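Local atomic coordinates of cyanuric acid amidohydrolase (Azorhizobium caulinodans, PDB entry 4NQ3), a protein that hydrolyses cyanuric acid, opening its s-triazine ring to give carboxybiuret, which decarboxylates to biuret, a step in the breakdown of herbicides such as atrazine. Residues M1-K5 / E94-N99; L122-V128 / L186-S191; L249-H253 / A268-L272. One frame throughout, in Å; residues are numbered along the deposited sequence.

Followed from the N terminus, the three contacts come in series: each closes before the next opens, and none nests in or crosses another. Contact 1 closes a loop of 88 residues by pairing the first and last strands of the first repeat unit. Contact 2 closes 57 residues in the second unit, joining the start of helix 125-141 to helix 180-199 beside the substrate pocket. Contact 3 is the shortest closure, 14 residues, and folds helix 263-271 back onto strand 249-256 of the third unit. Contacts 1 and 3 are neighbours, Ala4 O packing 3.8 Å from Leu249 CD1, whereas the centre of contact 2 lies about 34 Å and 30 Å from theirs.

Contact 1. Residues M1-K5 / E94-N99; sequences MPIAK and ERAEGN. With SO4 (sulfate ion), chain D.
The Glu94 carboxylate receives Lys5 from over one face: CE and NZ of the lysine both lie well above its plane, and the two side chains run alongside each other, pointing the same way. Their salt bridge, Lys5 NZ to Glu94 OE2 at 3.3 Å, is weak as a hydrogen bond. The strongest partner of the carboxylate is Ala30 N, at OE2; His7 NE2 bonds to OE1, and the two together would hold its rotation. The second flat group, the Arg95 guanidinium, presents its edge to a sulfate whose sulfur lies in its plane. Arg95 NH1 reaches sulfate O2 at 3.0 Å and Arg95 NH2 reaches O3 at 2.7 Å, a two-point grip on an ion probably from the crystallisation liquor, which Arg111 NE also bonds. With CG anti to the backbone N (chi1 177°), the Arg95 chain passes Pro2 on the way out, CG lying 4.1 Å from Pro2 CB.

The backbones supply the regular part. Ile3 pairs with Ala96, and Lys5 with Glu94, as antiparallel hydrogen-bonded pairs; examples are Ile3 N to Ala96 O at 2.6 Å and Glu94 N to Lys5 O at 2.7 Å. Pro2-Glu97 and Ala4-Arg95 are the non-hydrogen-bonded pairs between and beyond them. Past the paired strands, Gly98 N still donates to Met1 O at 2.8 Å. On the face carrying Ile3, Lys5, Glu94 and Ala96, Ile3 sends CD1 over Gly98 CA (3.4 Å), and Lys5 CD rests against Ala96 CB.

The N-to-C directions of the short strands differ by 144°, as in a twisted antiparallel pair. Within this chain's four-stranded mixed sheet, order 1-4-2-3, strand 2-10 is an outermost strand beside 89-97, and the same sheet recurs in each of the three repeat units of this cyclic amide hydrolase.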
HETATM    1  N   MSE A   1       7.394 -50.663  -2.584  1.00 46.64           N
HETATM    2  CA  MSE A   1       6.561 -49.786  -1.750  1.00 54.26           C
HETATM    3  C   MSE A   1       7.137 -48.371  -1.570  1.00 53.71           C
HETATM    4  O   MSE A   1       8.183 -48.208  -0.951  1.00 60.35           O
HETATM    5  CB  MSE A   1       6.350 -50.418  -0.370  1.00 64.04           C
HETATM    6  CG  MSE A   1       4.978 -51.078  -0.153  1.00 67.84           C
HETATM    7 SE   MSE A   1       4.154 -50.558   1.542  1.00158.57          SE
HETATM    8  CE  MSE A   1       2.462 -51.502   1.343  1.00 73.14           C
ATOM      9  N   PRO A   2       6.435 -47.344  -2.081  1.00 48.72           N
ATOM     10  CA  PRO A   2       6.877 -45.943  -2.092  1.00 37.02           C
ATOM     11  C   PRO A   2       6.762 -45.189  -0.761  1.00 36.28           C
ATOM     12  O   PRO A   2       5.886 -45.437   0.068  1.00 41.49           O
ATOM     13  CB  PRO A   2       5.946 -45.299  -3.113  1.00 36.38           C
ATOM     14  CG  PRO A   2       4.704 -46.088  -3.002  1.00 40.48           C
ATOM     15  CD  PRO A   2       5.128 -47.503  -2.738  1.00 40.87           C
ATOM     16  N   ILE A   3       7.675 -44.241  -0.590  1.00 37.22           N
ATOM     17  CA  ILE A   3       7.809 -43.403   0.595  1.00 33.54           C
ATOM     18  C   ILE A   3       7.667 -41.915   0.270  1.00 33.60           C
ATOM     19  O   ILE A   3       8.320 -41.414  -0.642  1.00 37.61           O
ATOM     20  CB  ILE A   3       9.174 -43.646   1.239  1.00 37.89           C
ATOM     21  CG1 ILE A   3       9.298 -45.133   1.579  1.00 44.88           C
ATOM     22  CG2 ILE A   3       9.394 -42.716   2.427  1.00 35.50           C
ATOM     23  CD1 ILE A   3      10.587 -45.515   2.231  1.00 56.41           C
ATOM     24  N   ALA A   4       6.844 -41.191   1.013  1.00 30.92           N
ATOM     25  CA  ALA A   4       6.803 -39.741   0.832  1.00 30.99           C
ATOM     26  C   ALA A   4       7.934 -39.083   1.608  1.00 30.37           C
ATOM     27  O   ALA A   4       8.152 -39.355   2.787  1.00 35.76           O
ATOM     28  CB  ALA A   4       5.462 -39.164   1.269  1.00 38.83           C
ATOM     29  N   LYS A   5       8.643 -38.194   0.941  1.00 29.75           N
ATOM     30  CA  LYS A   5       9.685 -37.427   1.587  1.00 25.67           C
ATOM     31  C   LYS A   5       9.323 -35.958   1.387  1.00 28.00           C
ATOM     32  O   LYS A   5       9.131 -35.505   0.256  1.00 30.34           O
ATOM     33  CB  LYS A   5      11.054 -37.792   0.980  1.00 26.08           C
ATOM     34  CG  LYS A   5      11.787 -38.927   1.711  1.00 34.04           C
ATOM     35  CD  LYS A   5      12.862 -39.615   0.860  1.00 36.27           C
ATOM     36  CE  LYS A   5      14.095 -38.729   0.592  1.00 49.39           C
ATOM     37  NZ  LYS A   5      15.026 -39.241  -0.498  1.00 47.57           N
ATOM     38  N   GLU A  94       8.681 -35.312  -2.434  1.00 22.82           N
ATOM     39  CA  GLU A  94       9.413 -36.320  -3.192  1.00 20.96           C
ATOM     40  C   GLU A  94       8.807 -37.692  -2.986  1.00 23.81           C
ATOM     41  O   GLU A  94       8.356 -37.998  -1.906  1.00 24.31           O
ATOM     42  CB  GLU A  94      10.876 -36.321  -2.742  1.00 25.50           C
ATOM     43  CG  GLU A  94      11.809 -37.275  -3.480  1.00 32.70           C
ATOM     44  CD  GLU A  94      13.208 -37.299  -2.861  1.00 44.60           C
ATOM     45  OE1 GLU A  94      13.377 -36.656  -1.802  1.00 52.41           O
ATOM     46  OE2 GLU A  94      14.132 -37.955  -3.414  1.00 41.93           O
ATOM     47  N   ARG A  95       8.758 -38.510  -4.026  1.00 26.02           N
ATOM     48  CA  ARG A  95       8.375 -39.913  -3.878  1.00 29.78           C
ATOM     49  C   ARG A  95       9.642 -40.783  -3.958  1.00 34.32           C
ATOM     50  O   ARG A  95      10.399 -40.671  -4.918  1.00 35.53           O
ATOM     51  CB  ARG A  95       7.370 -40.309  -4.970  1.00 30.29           C
ATOM     52  CG  ARG A  95       6.933 -41.772  -4.974  1.00 36.15           C
ATOM     53  CD  ARG A  95       5.929 -42.070  -6.089  1.00 36.43           C
ATOM     54  NE  ARG A  95       6.511 -41.780  -7.394  1.00 44.80           N
ATOM     55  CZ  ARG A  95       5.813 -41.433  -8.478  1.00 54.02           C
ATOM     56  NH1 ARG A  95       4.486 -41.317  -8.412  1.00 51.85           N
ATOM     57  NH2 ARG A  95       6.444 -41.176  -9.630  1.00 50.83           N
ATOM     58  N   ALA A  96       9.881 -41.646  -2.972  1.00 37.27           N
ATOM     59  CA  ALA A  96      11.063 -42.509  -2.982  1.00 42.32           C
ATOM     60  C   ALA A  96      10.624 -43.963  -2.769  1.00 49.78           C
ATOM     61  O   ALA A  96       9.453 -44.194  -2.499  1.00 45.63           O
ATOM     62  CB  ALA A  96      12.049 -42.077  -1.928  1.00 42.60           C
ATOM     63  N   GLU A  97      11.532 -44.942  -2.883  1.00 56.96           N
ATOM     64  CA  GLU A  97      11.137 -46.359  -2.754  1.00 64.94           C
ATOM     65  C   GLU A  97      11.739 -46.995  -1.499  1.00 68.80           C
ATOM     66  O   GLU A  97      12.935 -46.891  -1.258  1.00 72.27           O
ATOM     67  CB  GLU A  97      11.532 -47.196  -3.985  1.00 76.15           C
ATOM     68  CG  GLU A  97      11.242 -46.573  -5.335  1.00 93.96           C
ATOM     69  CD  GLU A  97      12.241 -45.470  -5.681  1.00120.47           C
ATOM     70  OE1 GLU A  97      13.264 -45.360  -4.966  1.00130.62           O
ATOM     71  OE2 GLU A  97      12.014 -44.711  -6.654  1.00127.43           O
ATOM     72  N   GLY A  98      10.895 -47.647  -0.703  1.00 73.70           N
ATOM     73  CA  GLY A  98      11.323 -48.339   0.499  1.00 76.65           C
ATOM     74  C   GLY A  98      11.131 -49.828   0.333  1.00 89.57           C
ATOM     75  O   GLY A  98      11.108 -50.320  -0.794  1.00 90.86           O
ATOM     76  N   ASN A  99      10.962 -50.534   1.452  1.00 99.84           N
ATOM     77  CA  ASN A  99      10.923 -52.007   1.497  1.00109.98           C
ATOM     78  C   ASN A  99       9.905 -52.673   0.559  1.00103.59           C
ATOM     79  O   ASN A  99      10.119 -53.791   0.079  1.00100.47           O
ATOM     80  CB  ASN A  99      10.646 -52.462   2.935  1.00114.64           C
ATOM     81  CG  ASN A  99      11.193 -51.488   3.973  1.00113.72           C
ATOM     82  OD1 ASN A  99      11.202 -50.271   3.763  1.00109.31           O
ATOM     83  ND2 ASN A  99      11.651 -52.021   5.099  1.00118.08           N
TER
HETATM   84  S   SO4 D 402       3.353 -39.968 -11.681  0.76 47.86           S
HETATM   85  O1  SO4 D 402       3.153 -40.300 -13.096  0.76 43.28           O
HETATM   86  O2  SO4 D 402       2.647 -40.902 -10.791  0.76 45.46           O
HETATM   87  O3  SO4 D 402       4.794 -39.996 -11.390  0.76 42.77           O
HETATM   88  O4  SO4 D 402       2.799 -38.628 -11.462  0.76 52.19           O
HETATM   89  O   HOH W   1       8.576 -53.137  -2.180  1.00 54.36           O

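Contact 2. Residues L122-V128 / L186-S191; sequences LGRMGQV and LSRGAS. With BR8 (barbituric acid), chain C.
Leu122 starts the contact by laying CD1 against Ser187 CB at 3.8 Å. At Gly123 the backbone itself comes close: its CA lies 3.8 Å from Leu186 O and 3.9 Å from Ala190 CB, with a positive phi of 73°, a conformation glycine adopts readily. Arg124 then takes the N-cap position of helix 125-141. One turn on, Gln127 carries the polar part. Its chain, extended with CG anti to the backbone N (chi1 -178°), passes over the Ala190 methyl and delivers the amide to Ser187. NE2 donates to Ser187 OG at 2.9 Å, which lies close to the amide plane, and OE1 accepts from Gly123 N at 2.8 Å in a nearly straight bond (171°). Bonds at both ends thus fix the amide's rotation, and His234 NE2 is a further partner of NE2. Val128 finishes with CG2 placed 3.9 Å from Ala190 CB.

Arg188, turned away from 122-128, reaches barbituric acid through NH1, 3.0 Å from its O8, while NE pairs with Glu337. Helix 180-199 is therefore set between the start of helix 125-141 and the substrate pocket, with Ser187 bonded to Pro158 O and Ser191 resting on strands 150-157 and 223-227.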
ATOM      1  N   LEU A 122     -13.393 -19.485 -16.431  1.00 29.07           N
ATOM      2  CA  LEU A 122     -12.909 -19.163 -15.088  1.00 30.04           C
ATOM      3  C   LEU A 122     -14.076 -18.698 -14.233  1.00 31.41           C
ATOM      4  O   LEU A 122     -14.904 -17.916 -14.679  1.00 38.04           O
ATOM      5  CB  LEU A 122     -11.798 -18.098 -15.154  1.00 28.60           C
ATOM      6  CG  LEU A 122     -11.166 -17.617 -13.843  1.00 28.54           C
ATOM      7  CD1 LEU A 122      -9.653 -17.414 -13.987  1.00 24.01           C
ATOM      8  CD2 LEU A 122     -11.835 -16.327 -13.363  1.00 27.07           C
ATOM      9  N   GLY A 123     -14.177 -19.227 -13.021  1.00 32.27           N
ATOM     10  CA  GLY A 123     -15.273 -18.868 -12.124  1.00 29.95           C
ATOM     11  C   GLY A 123     -16.614 -19.469 -12.544  1.00 31.10           C
ATOM     12  O   GLY A 123     -17.658 -19.122 -12.000  1.00 34.46           O
ATOM     13  N   ARG A 124     -16.591 -20.403 -13.489  1.00 30.17           N
ATOM     14  CA  ARG A 124     -17.827 -21.024 -13.969  1.00 26.86           C
ATOM     15  C   ARG A 124     -17.698 -22.547 -14.018  1.00 24.28           C
ATOM     16  O   ARG A 124     -16.632 -23.077 -13.731  1.00 25.88           O
ATOM     17  CB  ARG A 124     -18.187 -20.450 -15.332  1.00 20.62           C
ATOM     18  CG  ARG A 124     -18.468 -18.959 -15.283  1.00 20.53           C
ATOM     19  CD  ARG A 124     -18.713 -18.433 -16.661  1.00 21.83           C
ATOM     20  NE  ARG A 124     -19.213 -17.061 -16.683  1.00 27.73           N
ATOM     21  CZ  ARG A 124     -19.006 -16.225 -17.700  1.00 31.37           C
ATOM     22  NH1 ARG A 124     -18.331 -16.626 -18.763  1.00 35.13           N
ATOM     23  NH2 ARG A 124     -19.474 -14.991 -17.674  1.00 37.07           N
HETATM   24  N   MSE A 125     -18.764 -23.260 -14.368  1.00 31.13           N
HETATM   25  CA  MSE A 125     -18.723 -24.732 -14.298  1.00 35.08           C
HETATM   26  C   MSE A 125     -17.608 -25.362 -15.134  1.00 33.86           C
HETATM   27  O   MSE A 125     -17.098 -26.433 -14.788  1.00 33.54           O
HETATM   28  CB  MSE A 125     -20.057 -25.326 -14.727  1.00 33.65           C
HETATM   29  CG  MSE A 125     -21.197 -24.927 -13.823  1.00 35.40           C
HETATM   30 SE   MSE A 125     -20.958 -25.617 -12.048  0.45 22.03          SE
HETATM   31  CE  MSE A 125     -20.841 -27.536 -12.457  1.00 22.67           C
ATOM     32  N   GLY A 126     -17.236 -24.705 -16.231  1.00 31.01           N
ATOM     33  CA  GLY A 126     -16.048 -25.104 -16.970  1.00 31.44           C
ATOM     34  C   GLY A 126     -14.853 -25.357 -16.054  1.00 27.43           C
ATOM     35  O   GLY A 126     -14.243 -26.428 -16.068  1.00 29.13           O
ATOM     36  N   GLN A 127     -14.510 -24.366 -15.245  1.00 22.67           N
ATOM     37  CA  GLN A 127     -13.385 -24.524 -14.334  1.00 23.48           C
ATOM     38  C   GLN A 127     -13.629 -25.624 -13.320  1.00 23.98           C
ATOM     39  O   GLN A 127     -12.743 -26.437 -13.048  1.00 24.26           O
ATOM     40  CB  GLN A 127     -13.086 -23.216 -13.614  1.00 18.58           C
ATOM     41  CG  GLN A 127     -11.904 -23.315 -12.704  1.00 19.84           C
ATOM     42  CD  GLN A 127     -11.381 -21.953 -12.335  1.00 29.50           C
ATOM     43  OE1 GLN A 127     -12.130 -20.960 -12.389  1.00 23.41           O
ATOM     44  NE2 GLN A 127     -10.086 -21.878 -11.983  1.00 18.32           N
ATOM     45  N   VAL A 128     -14.836 -25.646 -12.762  1.00 25.21           N
ATOM     46  CA  VAL A 128     -15.182 -26.638 -11.757  1.00 22.88           C
ATOM     47  C   VAL A 128     -14.969 -28.047 -12.268  1.00 29.35           C
ATOM     48  O   VAL A 128     -14.350 -28.875 -11.585  1.00 36.86           O
ATOM     49  CB  VAL A 128     -16.632 -26.532 -11.308  1.00 20.49           C
ATOM     50  CG1 VAL A 128     -16.918 -27.660 -10.342  1.00 19.07           C
ATOM     51  CG2 VAL A 128     -16.914 -25.168 -10.668  1.00 21.15           C
ATOM     52  N   LEU A 186     -12.980 -15.889  -7.625  1.00 15.95           N
ATOM     53  CA  LEU A 186     -13.827 -16.762  -8.435  1.00 16.34           C
ATOM     54  C   LEU A 186     -13.027 -18.001  -8.830  1.00 26.70           C
ATOM     55  O   LEU A 186     -13.517 -19.139  -8.779  1.00 29.39           O
ATOM     56  CB  LEU A 186     -14.350 -16.032  -9.689  1.00 14.94           C
ATOM     57  CG  LEU A 186     -15.411 -14.976  -9.350  1.00 17.38           C
ATOM     58  CD1 LEU A 186     -15.824 -14.120 -10.500  1.00 15.73           C
ATOM     59  CD2 LEU A 186     -16.565 -15.678  -8.784  1.00 15.22           C
ATOM     60  N   SER A 187     -11.783 -17.782  -9.234  1.00 23.72           N
ATOM     61  CA  SER A 187     -10.980 -18.902  -9.669  1.00 21.32           C
ATOM     62  C   SER A 187     -10.700 -19.858  -8.499  1.00 27.96           C
ATOM     63  O   SER A 187     -10.780 -21.085  -8.669  1.00 23.43           O
ATOM     64  CB  SER A 187      -9.684 -18.431 -10.311  1.00 17.95           C
ATOM     65  OG  SER A 187      -8.948 -19.575 -10.712  1.00 22.04           O
ATOM     66  N   ARG A 188     -10.371 -19.312  -7.324  1.00 14.69           N
ATOM     67  CA  ARG A 188     -10.163 -20.162  -6.157  1.00 20.25           C
ATOM     68  C   ARG A 188     -11.458 -20.904  -5.836  1.00 20.83           C
ATOM     69  O   ARG A 188     -11.447 -22.107  -5.560  1.00 25.45           O
ATOM     70  CB  ARG A 188      -9.709 -19.353  -4.926  1.00 21.19           C
ATOM     71  CG  ARG A 188      -8.280 -18.820  -4.932  1.00 22.02           C
ATOM     72  CD  ARG A 188      -7.924 -18.146  -3.603  1.00 17.91           C
ATOM     73  NE  ARG A 188      -8.806 -17.013  -3.367  1.00 31.67           N
ATOM     74  CZ  ARG A 188      -8.442 -15.738  -3.500  1.00 30.17           C
ATOM     75  NH1 ARG A 188      -7.196 -15.435  -3.842  1.00 30.14           N
ATOM     76  NH2 ARG A 188      -9.315 -14.761  -3.277  1.00 25.68           N
ATOM     77  N   GLY A 189     -12.572 -20.180  -5.901  1.00 22.86           N
ATOM     78  CA  GLY A 189     -13.870 -20.722  -5.555  1.00 21.52           C
ATOM     79  C   GLY A 189     -14.301 -21.849  -6.468  1.00 21.31           C
ATOM     80  O   GLY A 189     -14.732 -22.901  -5.984  1.00 20.93           O
ATOM     81  N   ALA A 190     -14.211 -21.629  -7.780  1.00 22.10           N
ATOM     82  CA  ALA A 190     -14.570 -22.667  -8.743  1.00 22.68           C
ATOM     83  C   ALA A 190     -13.689 -23.897  -8.567  1.00 21.40           C
ATOM     84  O   ALA A 190     -14.170 -25.017  -8.560  1.00 32.47           O
ATOM     85  CB  ALA A 190     -14.483 -22.157 -10.143  1.00 24.40           C
ATOM     86  N   SER A 191     -12.394 -23.685  -8.409  1.00 20.47           N
ATOM     87  CA  SER A 191     -11.488 -24.790  -8.140  1.00 23.48           C
ATOM     88  C   SER A 191     -11.860 -25.544  -6.870  1.00 27.85           C
ATOM     89  O   SER A 191     -11.823 -26.770  -6.835  1.00 35.37           O
ATOM     90  CB  SER A 191     -10.058 -24.275  -8.022  1.00 23.27           C
ATOM     91  OG  SER A 191      -9.653 -23.733  -9.261  1.00 31.66           O
TER
HETATM   92  N1  BR8 C 401      -2.452 -16.353  -4.491  1.00 21.67           N
HETATM   93  C2  BR8 C 401      -1.282 -16.128  -3.852  1.00 23.39           C
HETATM   94  O2  BR8 C 401      -0.310 -15.839  -4.522  1.00 22.38           O
HETATM   95  N3  BR8 C 401      -1.207 -16.215  -2.491  1.00 31.64           N
HETATM   96  C4  BR8 C 401      -2.339 -16.536  -1.699  1.00 29.46           C
HETATM   97  O4  BR8 C 401      -2.233 -16.597  -0.478  1.00 35.02           O
HETATM   98  C5  BR8 C 401      -3.709 -16.853  -2.300  1.00 22.87           C
HETATM   99  C6  BR8 C 401      -3.617 -16.699  -3.812  1.00 18.61           C
HETATM  100  O8  BR8 C 401      -4.608 -16.879  -4.483  1.00 24.37           O

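Contact 3. Residues L249-H253 / A268-L272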
ATOM      1  N   LEU A 249       6.191 -40.326   7.723  1.00 36.37           N
ATOM      2  CA  LEU A 249       5.330 -39.158   7.663  1.00 35.43           C
ATOM      3  C   LEU A 249       3.852 -39.515   7.526  1.00 34.94           C
ATOM      4  O   LEU A 249       3.475 -40.329   6.680  1.00 37.65           O
ATOM      5  CB  LEU A 249       5.774 -38.255   6.507  1.00 33.28           C
ATOM      6  CG  LEU A 249       7.116 -37.517   6.643  1.00 26.82           C
ATOM      7  CD1 LEU A 249       7.387 -36.685   5.428  1.00 24.36           C
ATOM      8  CD2 LEU A 249       7.078 -36.620   7.873  1.00 26.55           C
ATOM      9  N   ALA A 250       3.024 -38.907   8.377  1.00 33.50           N
ATOM     10  CA  ALA A 250       1.564 -38.950   8.223  1.00 35.82           C
ATOM     11  C   ALA A 250       1.001 -37.536   8.075  1.00 37.21           C
ATOM     12  O   ALA A 250       1.700 -36.540   8.323  1.00 43.96           O
ATOM     13  CB  ALA A 250       0.918 -39.633   9.386  1.00 31.72           C
ATOM     14  N   ILE A 251      -0.264 -37.442   7.685  1.00 34.36           N
ATOM     15  CA  ILE A 251      -0.887 -36.135   7.551  1.00 28.13           C
ATOM     16  C   ILE A 251      -2.218 -36.184   8.255  1.00 41.70           C
ATOM     17  O   ILE A 251      -2.903 -37.203   8.219  1.00 46.56           O
ATOM     18  CB  ILE A 251      -1.066 -35.726   6.061  1.00 32.31           C
ATOM     19  CG1 ILE A 251      -1.569 -34.289   5.935  1.00 30.79           C
ATOM     20  CG2 ILE A 251      -1.983 -36.706   5.320  1.00 33.13           C
ATOM     21  CD1 ILE A 251      -1.579 -33.765   4.505  1.00 24.53           C
ATOM     22  N   ALA A 252      -2.555 -35.100   8.941  1.00 44.80           N
ATOM     23  CA  ALA A 252      -3.853 -34.946   9.580  1.00 30.85           C
ATOM     24  C   ALA A 252      -4.362 -33.576   9.177  1.00 35.97           C
ATOM     25  O   ALA A 252      -3.567 -32.735   8.753  1.00 40.29           O
ATOM     26  CB  ALA A 252      -3.735 -35.075  11.081  1.00 32.51           C
ATOM     27  N   HIS A 253      -5.669 -33.345   9.281  1.00 30.64           N
ATOM     28  CA  HIS A 253      -6.239 -32.050   8.894  1.00 32.66           C
ATOM     29  C   HIS A 253      -7.476 -31.729   9.702  1.00 34.95           C
ATOM     30  O   HIS A 253      -8.081 -32.615  10.302  1.00 40.14           O
ATOM     31  CB  HIS A 253      -6.623 -32.024   7.414  1.00 29.18           C
ATOM     32  CG  HIS A 253      -7.986 -32.580   7.154  1.00 34.90           C
ATOM     33  ND1 HIS A 253      -8.235 -33.936   7.074  1.00 39.25           N
ATOM     34  CD2 HIS A 253      -9.183 -31.965   6.984  1.00 37.67           C
ATOM     35  CE1 HIS A 253      -9.525 -34.131   6.852  1.00 41.95           C
ATOM     36  NE2 HIS A 253     -10.123 -32.952   6.794  1.00 41.86           N
ATOM     37  N   ALA A 268      -5.023 -31.961  15.336  1.00 49.00           N
ATOM     38  CA  ALA A 268      -4.288 -32.607  14.261  1.00 42.81           C
ATOM     39  C   ALA A 268      -2.975 -33.200  14.789  1.00 44.15           C
ATOM     40  O   ALA A 268      -2.652 -34.350  14.507  1.00 47.61           O
ATOM     41  CB  ALA A 268      -4.025 -31.624  13.134  1.00 35.06           C
ATOM     42  N   LEU A 269      -2.237 -32.424  15.577  1.00 44.37           N
ATOM     43  CA  LEU A 269      -0.993 -32.901  16.177  1.00 45.38           C
ATOM     44  C   LEU A 269      -1.230 -34.125  17.090  1.00 54.40           C
ATOM     45  O   LEU A 269      -0.394 -35.030  17.149  1.00 55.71           O
ATOM     46  CB  LEU A 269      -0.319 -31.764  16.941  1.00 43.65           C
ATOM     47  CG  LEU A 269       0.264 -30.649  16.067  1.00 43.16           C
ATOM     48  CD1 LEU A 269       0.584 -29.419  16.880  1.00 39.97           C
ATOM     49  CD2 LEU A 269       1.533 -31.135  15.365  1.00 50.02           C
ATOM     50  N   SER A 270      -2.353 -34.156  17.807  1.00 54.88           N
ATOM     51  CA  SER A 270      -2.703 -35.340  18.596  1.00 54.00           C
ATOM     52  C   SER A 270      -2.902 -36.579  17.735  1.00 55.11           C
ATOM     53  O   SER A 270      -2.356 -37.644  18.024  1.00 60.25           O
ATOM     54  CB  SER A 270      -3.962 -35.102  19.404  1.00 54.97           C
ATOM     55  OG  SER A 270      -3.627 -34.562  20.659  1.00 69.56           O
ATOM     56  N   ALA A 271      -3.695 -36.436  16.679  1.00 53.24           N
ATOM     57  CA  ALA A 271      -3.961 -37.538  15.764  1.00 49.08           C
ATOM     58  C   ALA A 271      -2.671 -38.140  15.219  1.00 50.39           C
ATOM     59  O   ALA A 271      -2.548 -39.359  15.076  1.00 54.24           O
ATOM     60  CB  ALA A 271      -4.841 -37.061  14.633  1.00 44.41           C
ATOM     61  N   LEU A 272      -1.714 -37.261  14.925  1.00 48.51           N
ATOM     62  CA  LEU A 272      -0.406 -37.627  14.377  1.00 46.61           C
ATOM     63  C   LEU A 272       0.606 -38.140  15.419  1.00 54.24           C
ATOM     64  O   LEU A 272       1.701 -38.607  15.046  1.00 54.02           O
ATOM     65  CB  LEU A 272       0.191 -36.420  13.668  1.00 40.84           C
ATOM     66  CG  LEU A 272      -0.451 -35.970  12.364  1.00 39.97           C
ATOM     67  CD1 LEU A 272       0.077 -34.590  11.995  1.00 36.72           C
ATOM     68  CD2 LEU A 272      -0.145 -36.970  11.263  1.00 40.47           C
TER
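Leu272 and Ala252 form the heart of an apolar contact. Leu272 CG lies 3.6 Å from Ala252 CB, and its two methyls divide along the strand: CD1 remains near Ala252, 3.9 Å from its CB, whereas CD2 extends to Ala250, 3.4 Å from that residue's CB. The chi1 of -70°, which puts CG beside the backbone N of Leu272, sends the branched end toward the strand. Ala252 also meets two methyls of the helix, Ala268 CB at 4.0 Å and Ala271 CB at 4.2 Å. The small side chain of Ala252 is consistent with this close approach, its CA lying 5.3 Å from Ala268 CA.

A second group of contacts sets side chain against backbone. Leu272 CD2 rests 3.6 Å from Ile251 N, and Ala252 CB sits 3.7 Å from Ala268 O, the carbonyl that accepts a hydrogen bond from Leu272 N, four residues on.

Hydrogen bonds play no part between the segments. The strand uses its backbone groups within the sheet, where Ala250 pairs with Ala351 and Ala252 with Val349; Val349 in turn touches Ala268, Leu269 and Leu272. Ile251 points away from the helix, onto Leu239 and Met241 of strand 235-242.

The pairing belongs to a beta-alpha-beta crossover: helix 263-271 leads from the outermost strand 249-256 to strand 281-286, which runs parallel to it with 345-352 between them, and packs across the sheet of the third repeat unit.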